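Local coordinates for iron-chelator utilization protein (Thermobifida fusca TM51, PDB 4YHB) that binds FAD and, as a siderophore-interacting flavoprotein, probably reduces ferric siderophores to release their iron, at residues 9-14 with 46-51; 166-171 with 184-189. All coordinates share one frame; numbering follows the deposited sequence.

In the fold
Contacts 1 and 2 sit in the two halves of a flavoprotein built from a six-stranded antiparallel barrel, which belongs to the FAD-binding family region, and a five-stranded parallel sheet flanked by helices. Contact 1 fastens the loop between barrel strands 32-38 and 53-57 to the N-terminal strand 9-12; the side chain of Ser47 lies about 12 Å from the FAD, and that of Tyr13 about 11 Å from the zinc ion held by His53, His265 and His266. Contact 2 lies in the parallel-sheet half, at the start of edge strand 190-195. The two centres are 24 Å apart and the nearest atoms about 11 Å, so the two do not meet.

Contact 1: 9-14 with 46-51; sequences TVEMYP and RSDNFA
Tyr13 turns its ring toward Arg46 with CG beside its own backbone N (chi1 -62°), while Glu11 reaches the same arginine by an extended chain whose CG is anti to the backbone N (chi1 169°). The result is a salt-bridge network of Glu11, Arg46 and Asp48 packed beside the ring of Tyr13, joining strand 9-12 to the loop before barrel strand 53-57. Arg46 CB sits over one ring face, a CH-pi contact 4.0 Å from the Tyr13 centroid, and the bend at chi3 brings the guanidinium back to the ring, with Tyr13 CE2 over its centre. The two planes are 53° apart, so this is no parallel stack. Arg46 NH1 donates to Glu11 OE2 at 3.0 Å, arriving well above the carboxylate plane, and Arg46 NH2 meets Asp48 OD2 at 2.7 Å. The guanidinium is thus shared by two acids, whose Glu11 OE1 and Asp48 OD2 are 4.3 Å apart; its positive charge probably offsets their repulsion. Tyr136 on the neighbouring strand 133-136 also bonds Glu11 OE1. The Ser47 hydroxyl is hydrogen-bonded to Asp52, which probably helps fix the loop. At the ring's edge, Tyr13 OH donates to Asp48 OD2 at 2.7 Å, from the anti side and tilted out of the carboxylate plane, and weakly accepts from Asp48 N at 3.0 Å.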
ATOM      1  N   THR A   9      -8.800  -7.275 -15.115  1.00 37.22           N
ATOM      2  CA  THR A   9     -10.206  -6.942 -14.912  1.00 38.01           C
ATOM      3  C   THR A   9     -10.484  -6.089 -13.667  1.00 37.05           C
ATOM      4  O   THR A   9     -10.053  -6.413 -12.555  1.00 35.33           O
ATOM      5  CB  THR A   9     -11.052  -8.224 -14.811  1.00 39.70           C
ATOM      6  OG1 THR A   9     -10.685  -9.125 -15.868  1.00 44.43           O
ATOM      7  CG2 THR A   9     -12.536  -7.888 -14.909  1.00 41.23           C
ATOM      8  N   VAL A  10     -11.228  -5.007 -13.866  1.00 36.27           N
ATOM      9  CA  VAL A  10     -11.637  -4.135 -12.774  1.00 34.67           C
ATOM     10  C   VAL A  10     -13.053  -4.453 -12.314  1.00 37.47           C
ATOM     11  O   VAL A  10     -13.960  -4.640 -13.127  1.00 35.75           O
ATOM     12  CB  VAL A  10     -11.563  -2.655 -13.186  1.00 37.76           C
ATOM     13  CG1 VAL A  10     -12.133  -1.761 -12.094  1.00 34.33           C
ATOM     14  CG2 VAL A  10     -10.141  -2.274 -13.521  1.00 36.28           C
ATOM     15  N   GLU A  11     -13.236  -4.530 -11.002  1.00 33.99           N
ATOM     16  CA  GLU A  11     -14.556  -4.656 -10.414  1.00 31.50           C
ATOM     17  C   GLU A  11     -14.796  -3.516  -9.424  1.00 36.34           C
ATOM     18  O   GLU A  11     -13.973  -3.265  -8.546  1.00 33.11           O
ATOM     19  CB  GLU A  11     -14.713  -6.009  -9.719  1.00 31.05           C
ATOM     20  CG  GLU A  11     -15.966  -6.101  -8.869  1.00 39.13           C
ATOM     21  CD  GLU A  11     -16.138  -7.451  -8.193  1.00 45.25           C
ATOM     22  OE1 GLU A  11     -15.182  -8.253  -8.192  1.00 43.85           O
ATOM     23  OE2 GLU A  11     -17.242  -7.709  -7.660  1.00 46.41           O
ATOM     24  N   MET A  12     -15.916  -2.823  -9.566  1.00 34.13           N
ATOM     25  CA  MET A  12     -16.242  -1.741  -8.646  1.00 29.86           C
ATOM     26  C   MET A  12     -16.949  -2.262  -7.401  1.00 29.13           C
ATOM     27  O   MET A  12     -17.696  -3.240  -7.453  1.00 30.55           O
ATOM     28  CB  MET A  12     -17.107  -0.682  -9.339  1.00 38.49           C
ATOM     29  CG  MET A  12     -16.495  -0.128 -10.613  1.00 38.95           C
ATOM     30  SD  MET A  12     -14.904   0.693 -10.355  1.00 49.26           S
ATOM     31  CE  MET A  12     -15.417   2.152  -9.452  1.00 41.62           C
ATOM     32  N   TYR A  13     -16.685  -1.609  -6.276  1.00 28.68           N
ATOM     33  CA  TYR A  13     -17.410  -1.851  -5.033  1.00 28.55           C
ATOM     34  C   TYR A  13     -18.341  -0.684  -4.773  1.00 27.47           C
ATOM     35  O   TYR A  13     -18.008   0.459  -5.108  1.00 30.24           O
ATOM     36  CB  TYR A  13     -16.469  -1.975  -3.838  1.00 29.74           C
ATOM     37  CG  TYR A  13     -15.477  -3.109  -3.853  1.00 32.86           C
ATOM     38  CD1 TYR A  13     -14.232  -2.948  -3.259  1.00 28.44           C
ATOM     39  CD2 TYR A  13     -15.797  -4.351  -4.392  1.00 32.72           C
ATOM     40  CE1 TYR A  13     -13.318  -3.978  -3.233  1.00 28.78           C
ATOM     41  CE2 TYR A  13     -14.887  -5.395  -4.372  1.00 33.15           C
ATOM     42  CZ  TYR A  13     -13.646  -5.198  -3.784  1.00 30.71           C
ATOM     43  OH  TYR A  13     -12.727  -6.212  -3.747  1.00 26.64           O
ATOM     44  N   PRO A  14     -19.489  -0.952  -4.139  1.00 29.31           N
ATOM     45  CA  PRO A  14     -20.320   0.154  -3.652  1.00 29.88           C
ATOM     46  C   PRO A  14     -19.615   0.933  -2.537  1.00 30.31           C
ATOM     47  O   PRO A  14     -18.961   0.358  -1.661  1.00 28.41           O
ATOM     48  CB  PRO A  14     -21.581  -0.543  -3.134  1.00 30.71           C
ATOM     49  CG  PRO A  14     -21.177  -1.952  -2.874  1.00 38.71           C
ATOM     50  CD  PRO A  14     -20.080  -2.270  -3.854  1.00 34.19           C
ATOM     51  N   ARG A  46     -15.461  -5.354   1.420  1.00 29.57           N
ATOM     52  CA  ARG A  46     -14.824  -6.363   0.570  1.00 31.13           C
ATOM     53  C   ARG A  46     -13.388  -5.986   0.198  1.00 27.55           C
ATOM     54  O   ARG A  46     -13.070  -4.812   0.039  1.00 25.34           O
ATOM     55  CB  ARG A  46     -15.606  -6.561  -0.732  1.00 35.21           C
ATOM     56  CG  ARG A  46     -17.055  -6.973  -0.588  1.00 39.89           C
ATOM     57  CD  ARG A  46     -17.651  -7.191  -1.977  1.00 46.80           C
ATOM     58  NE  ARG A  46     -16.841  -8.128  -2.760  1.00 49.92           N
ATOM     59  CZ  ARG A  46     -16.962  -8.312  -4.072  1.00 47.43           C
ATOM     60  NH1 ARG A  46     -17.857  -7.615  -4.762  1.00 46.22           N
ATOM     61  NH2 ARG A  46     -16.183  -9.191  -4.693  1.00 44.51           N
ATOM     62  N   SER A  47     -12.540  -6.991   0.018  1.00 25.47           N
ATOM     63  CA  SER A  47     -11.218  -6.777  -0.559  1.00 27.25           C
ATOM     64  C   SER A  47     -10.763  -8.052  -1.244  1.00 27.68           C
ATOM     65  O   SER A  47     -10.531  -9.063  -0.586  1.00 32.68           O
ATOM     66  CB  SER A  47     -10.203  -6.349   0.506  1.00 24.79           C
ATOM     67  OG  SER A  47      -8.901  -6.249  -0.066  1.00 24.33           O
ATOM     68  N   ASP A  48     -10.644  -8.014  -2.566  1.00 25.04           N
ATOM     69  CA  ASP A  48     -10.333  -9.225  -3.316  1.00 27.80           C
ATOM     70  C   ASP A  48      -8.877  -9.320  -3.781  1.00 25.63           C
ATOM     71  O   ASP A  48      -8.400 -10.407  -4.103  1.00 27.33           O
ATOM     72  CB  ASP A  48     -11.261  -9.339  -4.529  1.00 27.76           C
ATOM     73  CG  ASP A  48     -12.695  -9.614  -4.130  1.00 32.10           C
ATOM     74  OD1 ASP A  48     -12.970 -10.746  -3.691  1.00 31.62           O
ATOM     75  OD2 ASP A  48     -13.537  -8.697  -4.235  1.00 31.87           O
ATOM     76  N   ASN A  49      -8.167  -8.199  -3.820  1.00 22.71           N
ATOM     77  CA  ASN A  49      -6.824  -8.217  -4.408  1.00 23.02           C
ATOM     78  C   ASN A  49      -5.779  -7.411  -3.631  1.00 23.58           C
ATOM     79  O   ASN A  49      -6.125  -6.572  -2.801  1.00 20.95           O
ATOM     80  CB  ASN A  49      -6.898  -7.736  -5.856  1.00 23.85           C
ATOM     81  CG  ASN A  49      -7.594  -8.745  -6.754  1.00 31.01           C
ATOM     82  OD1 ASN A  49      -7.000  -9.763  -7.135  1.00 30.49           O
ATOM     83  ND2 ASN A  49      -8.862  -8.487  -7.075  1.00 26.30           N
ATOM     84  N   PHE A  50      -4.504  -7.669  -3.933  1.00 25.00           N
ATOM     85  CA  PHE A  50      -3.394  -7.266  -3.071  1.00 22.52           C
ATOM     86  C   PHE A  50      -3.187  -5.761  -2.953  1.00 22.27           C
ATOM     87  O   PHE A  50      -2.719  -5.285  -1.919  1.00 20.28           O
ATOM     88  CB  PHE A  50      -2.085  -7.912  -3.550  1.00 23.26           C
ATOM     89  CG  PHE A  50      -1.498  -7.267  -4.777  1.00 26.63           C
ATOM     90  CD1 PHE A  50      -0.479  -6.331  -4.663  1.00 27.91           C
ATOM     91  CD2 PHE A  50      -1.957  -7.603  -6.042  1.00 27.30           C
ATOM     92  CE1 PHE A  50       0.066  -5.737  -5.787  1.00 27.79           C
ATOM     93  CE2 PHE A  50      -1.422  -7.018  -7.166  1.00 31.05           C
ATOM     94  CZ  PHE A  50      -0.407  -6.083  -7.045  1.00 30.72           C
ATOM     95  N   ALA A  51      -3.506  -5.004  -3.993  1.00 19.76           N
ATOM     96  CA  ALA A  51      -3.270  -3.567  -3.928  1.00 22.97           C
ATOM     97  C   ALA A  51      -4.521  -2.769  -3.561  1.00 21.96           C
ATOM     98  O   ALA A  51      -4.514  -1.537  -3.662  1.00 20.39           O
ATOM     99  CB  ALA A  51      -2.695  -3.064  -5.246  1.00 23.13           C
TER

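Contact 2: 166-171 with 184-189; sequences ASVTAF and DAPEGA
Val168 and Ala189 meet through their beta carbons, Val168 CB to Ala189 CB 3.9 Å, where strand 167-174 receives the turn that leads into strand 190-195. The valine also spreads its CG2 methyl toward Pro186. With CG1 anti to the backbone N (chi1 -176°), CG2 stands beside that nitrogen and comes within 4.1 Å of Pro186 CD, the two side chains meeting at about a right angle. At the other end of the proline ring, Pro186 CB lies 3.5 Å from Ala166 O; Pro186 CG, between CB and CD, is 4.4 Å from Ala166 CB, which brings the ring up against the residue just ahead of the strand.

One shell out, a type II beta turn spans the two main contact residues of the loop, Pro186 and Ala189, and probably sets their spacing. It is closed by Ala189 N donating to Pro186 O at 3.2 Å, and Gly188 takes its third position with a positive phi of 81°. A water joins the turn to the strand: it accepts from Val168 N and donates to Gly188 O, each at 3.2 Å. Beyond Ala189 the loop becomes sheet, for Val168 is backbone-bonded to Glu190 in the parallel pairing of the two strands. Behind the contact, Leu162 touches both Val168 and Pro186, Ile159 of helix 152-161 packs on Pro186, and Leu145 of strand 142-147 lies against Val168.

This is the entry to the edge strand of an alpha/beta sheet whose fold is consistent with the NAD-binding half of ferredoxin reductase-like flavoproteins. The side-chain contacts are small and apolar, so van der Waals packing and the water between Val168 N and Gly188 O join the segments, while backbone bonds within the turn and at Glu190 probably fix its shape and position.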
ATOM      1  N   ALA A 166       4.675 -20.458  -7.418  1.00 46.90           N
ATOM      2  CA  ALA A 166       5.118 -19.192  -7.996  1.00 43.88           C
ATOM      3  C   ALA A 166       6.578 -18.882  -7.703  1.00 39.66           C
ATOM      4  O   ALA A 166       7.093 -19.232  -6.648  1.00 39.90           O
ATOM      5  CB  ALA A 166       4.236 -18.051  -7.496  1.00 40.82           C
ATOM      6  N   SER A 167       7.235 -18.233  -8.659  1.00 36.85           N
ATOM      7  CA  SER A 167       8.555 -17.671  -8.446  1.00 32.93           C
ATOM      8  C   SER A 167       8.428 -16.201  -8.112  1.00 35.14           C
ATOM      9  O   SER A 167       7.596 -15.485  -8.696  1.00 34.25           O
ATOM     10  CB  SER A 167       9.445 -17.843  -9.682  1.00 34.88           C
ATOM     11  OG  SER A 167       9.707 -19.206  -9.935  1.00 42.07           O
ATOM     12  N   VAL A 168       9.265 -15.745  -7.189  1.00 32.61           N
ATOM     13  CA  VAL A 168       9.248 -14.357  -6.750  1.00 31.95           C
ATOM     14  C   VAL A 168      10.647 -13.782  -6.713  1.00 30.76           C
ATOM     15  O   VAL A 168      11.570 -14.405  -6.187  1.00 33.02           O
ATOM     16  CB  VAL A 168       8.639 -14.201  -5.343  1.00 33.56           C
ATOM     17  CG1 VAL A 168       8.544 -12.727  -4.972  1.00 33.59           C
ATOM     18  CG2 VAL A 168       7.291 -14.855  -5.265  1.00 30.28           C
ATOM     19  N   THR A 169      10.805 -12.597  -7.281  1.00 24.05           N
ATOM     20  CA  THR A 169      12.011 -11.814  -7.075  1.00 30.22           C
ATOM     21  C   THR A 169      11.571 -10.464  -6.531  1.00 29.40           C
ATOM     22  O   THR A 169      10.841  -9.732  -7.201  1.00 28.93           O
ATOM     23  CB  THR A 169      12.827 -11.632  -8.371  1.00 30.43           C
ATOM     24  OG1 THR A 169      13.354 -12.898  -8.786  1.00 33.96           O
ATOM     25  CG2 THR A 169      13.984 -10.681  -8.144  1.00 31.26           C
ATOM     26  N   ALA A 170      11.986 -10.141  -5.313  1.00 26.13           N
ATOM     27  CA  ALA A 170      11.523  -8.912  -4.671  1.00 25.22           C
ATOM     28  C   ALA A 170      12.677  -8.063  -4.157  1.00 25.54           C
ATOM     29  O   ALA A 170      13.672  -8.577  -3.643  1.00 25.77           O
ATOM     30  CB  ALA A 170      10.555  -9.241  -3.525  1.00 25.16           C
ATOM     31  N   PHE A 171      12.534  -6.756  -4.327  1.00 21.83           N
ATOM     32  CA  PHE A 171      13.474  -5.783  -3.802  1.00 27.66           C
ATOM     33  C   PHE A 171      12.696  -4.769  -2.963  1.00 22.09           C
ATOM     34  O   PHE A 171      11.879  -4.029  -3.479  1.00 21.22           O
ATOM     35  CB  PHE A 171      14.229  -5.093  -4.933  1.00 27.60           C
ATOM     36  CG  PHE A 171      15.090  -6.026  -5.733  1.00 31.13           C
ATOM     37  CD1 PHE A 171      16.326  -6.433  -5.251  1.00 29.11           C
ATOM     38  CD2 PHE A 171      14.661  -6.508  -6.955  1.00 33.50           C
ATOM     39  CE1 PHE A 171      17.130  -7.300  -5.981  1.00 36.48           C
ATOM     40  CE2 PHE A 171      15.463  -7.378  -7.696  1.00 36.42           C
ATOM     41  CZ  PHE A 171      16.693  -7.776  -7.203  1.00 33.06           C
ATOM     42  N   ASP A 184       5.720 -14.738   4.644  1.00 31.28           N
ATOM     43  CA  ASP A 184       5.333 -16.094   4.261  1.00 35.84           C
ATOM     44  C   ASP A 184       5.299 -16.217   2.741  1.00 37.12           C
ATOM     45  O   ASP A 184       4.252 -16.075   2.116  1.00 40.57           O
ATOM     46  CB  ASP A 184       3.970 -16.462   4.850  1.00 40.27           C
ATOM     47  CG  ASP A 184       3.742 -17.966   4.908  1.00 50.26           C
ATOM     48  OD1 ASP A 184       4.530 -18.722   4.294  1.00 48.02           O
ATOM     49  OD2 ASP A 184       2.766 -18.391   5.562  1.00 56.59           O
ATOM     50  N   ALA A 185       6.457 -16.488   2.158  1.00 35.38           N
ATOM     51  CA  ALA A 185       6.626 -16.467   0.714  1.00 37.31           C
ATOM     52  C   ALA A 185       6.657 -17.885   0.146  1.00 42.39           C
ATOM     53  O   ALA A 185       6.952 -18.837   0.878  1.00 39.10           O
ATOM     54  CB  ALA A 185       7.901 -15.721   0.360  1.00 33.37           C
ATOM     55  N   PRO A 186       6.352 -18.032  -1.157  1.00 38.88           N
ATOM     56  CA  PRO A 186       6.491 -19.346  -1.788  1.00 41.03           C
ATOM     57  C   PRO A 186       7.912 -19.877  -1.668  1.00 42.57           C
ATOM     58  O   PRO A 186       8.856 -19.106  -1.458  1.00 35.55           O
ATOM     59  CB  PRO A 186       6.136 -19.076  -3.252  1.00 43.00           C
ATOM     60  CG  PRO A 186       5.260 -17.862  -3.211  1.00 43.43           C
ATOM     61  CD  PRO A 186       5.815 -17.027  -2.093  1.00 38.92           C
ATOM     62  N   GLU A 187       8.050 -21.192  -1.797  1.00 47.43           N
ATOM     63  CA  GLU A 187       9.349 -21.839  -1.729  1.00 49.05           C
ATOM     64  C   GLU A 187      10.289 -21.264  -2.782  1.00 47.15           C
ATOM     65  O   GLU A 187       9.908 -21.088  -3.937  1.00 52.11           O
ATOM     66  CB  GLU A 187       9.196 -23.353  -1.913  1.00 60.68           C
ATOM     67  CG  GLU A 187      10.500 -24.139  -1.803  1.00 72.85           C
ATOM     68  CD  GLU A 187      11.107 -24.099  -0.409  1.00 84.89           C
ATOM     69  OE1 GLU A 187      10.396 -23.725   0.551  1.00 84.83           O
ATOM     70  OE2 GLU A 187      12.303 -24.435  -0.277  1.00 89.50           O
ATOM     71  N   GLY A 188      11.509 -20.944  -2.367  1.00 42.42           N
ATOM     72  CA  GLY A 188      12.519 -20.459  -3.286  1.00 43.43           C
ATOM     73  C   GLY A 188      12.418 -18.986  -3.631  1.00 41.47           C
ATOM     74  O   GLY A 188      13.161 -18.498  -4.482  1.00 39.76           O
ATOM     75  N   ALA A 189      11.501 -18.271  -2.986  1.00 38.82           N
ATOM     76  CA  ALA A 189      11.368 -16.838  -3.235  1.00 35.34           C
ATOM     77  C   ALA A 189      12.686 -16.134  -2.947  1.00 33.93           C
ATOM     78  O   ALA A 189      13.394 -16.481  -2.001  1.00 34.36           O
ATOM     79  CB  ALA A 189      10.252 -16.242  -2.395  1.00 34.31           C
TER
HETATM   80  O   HOH W   1      11.975 -17.354  -7.259  1.00 43.60           O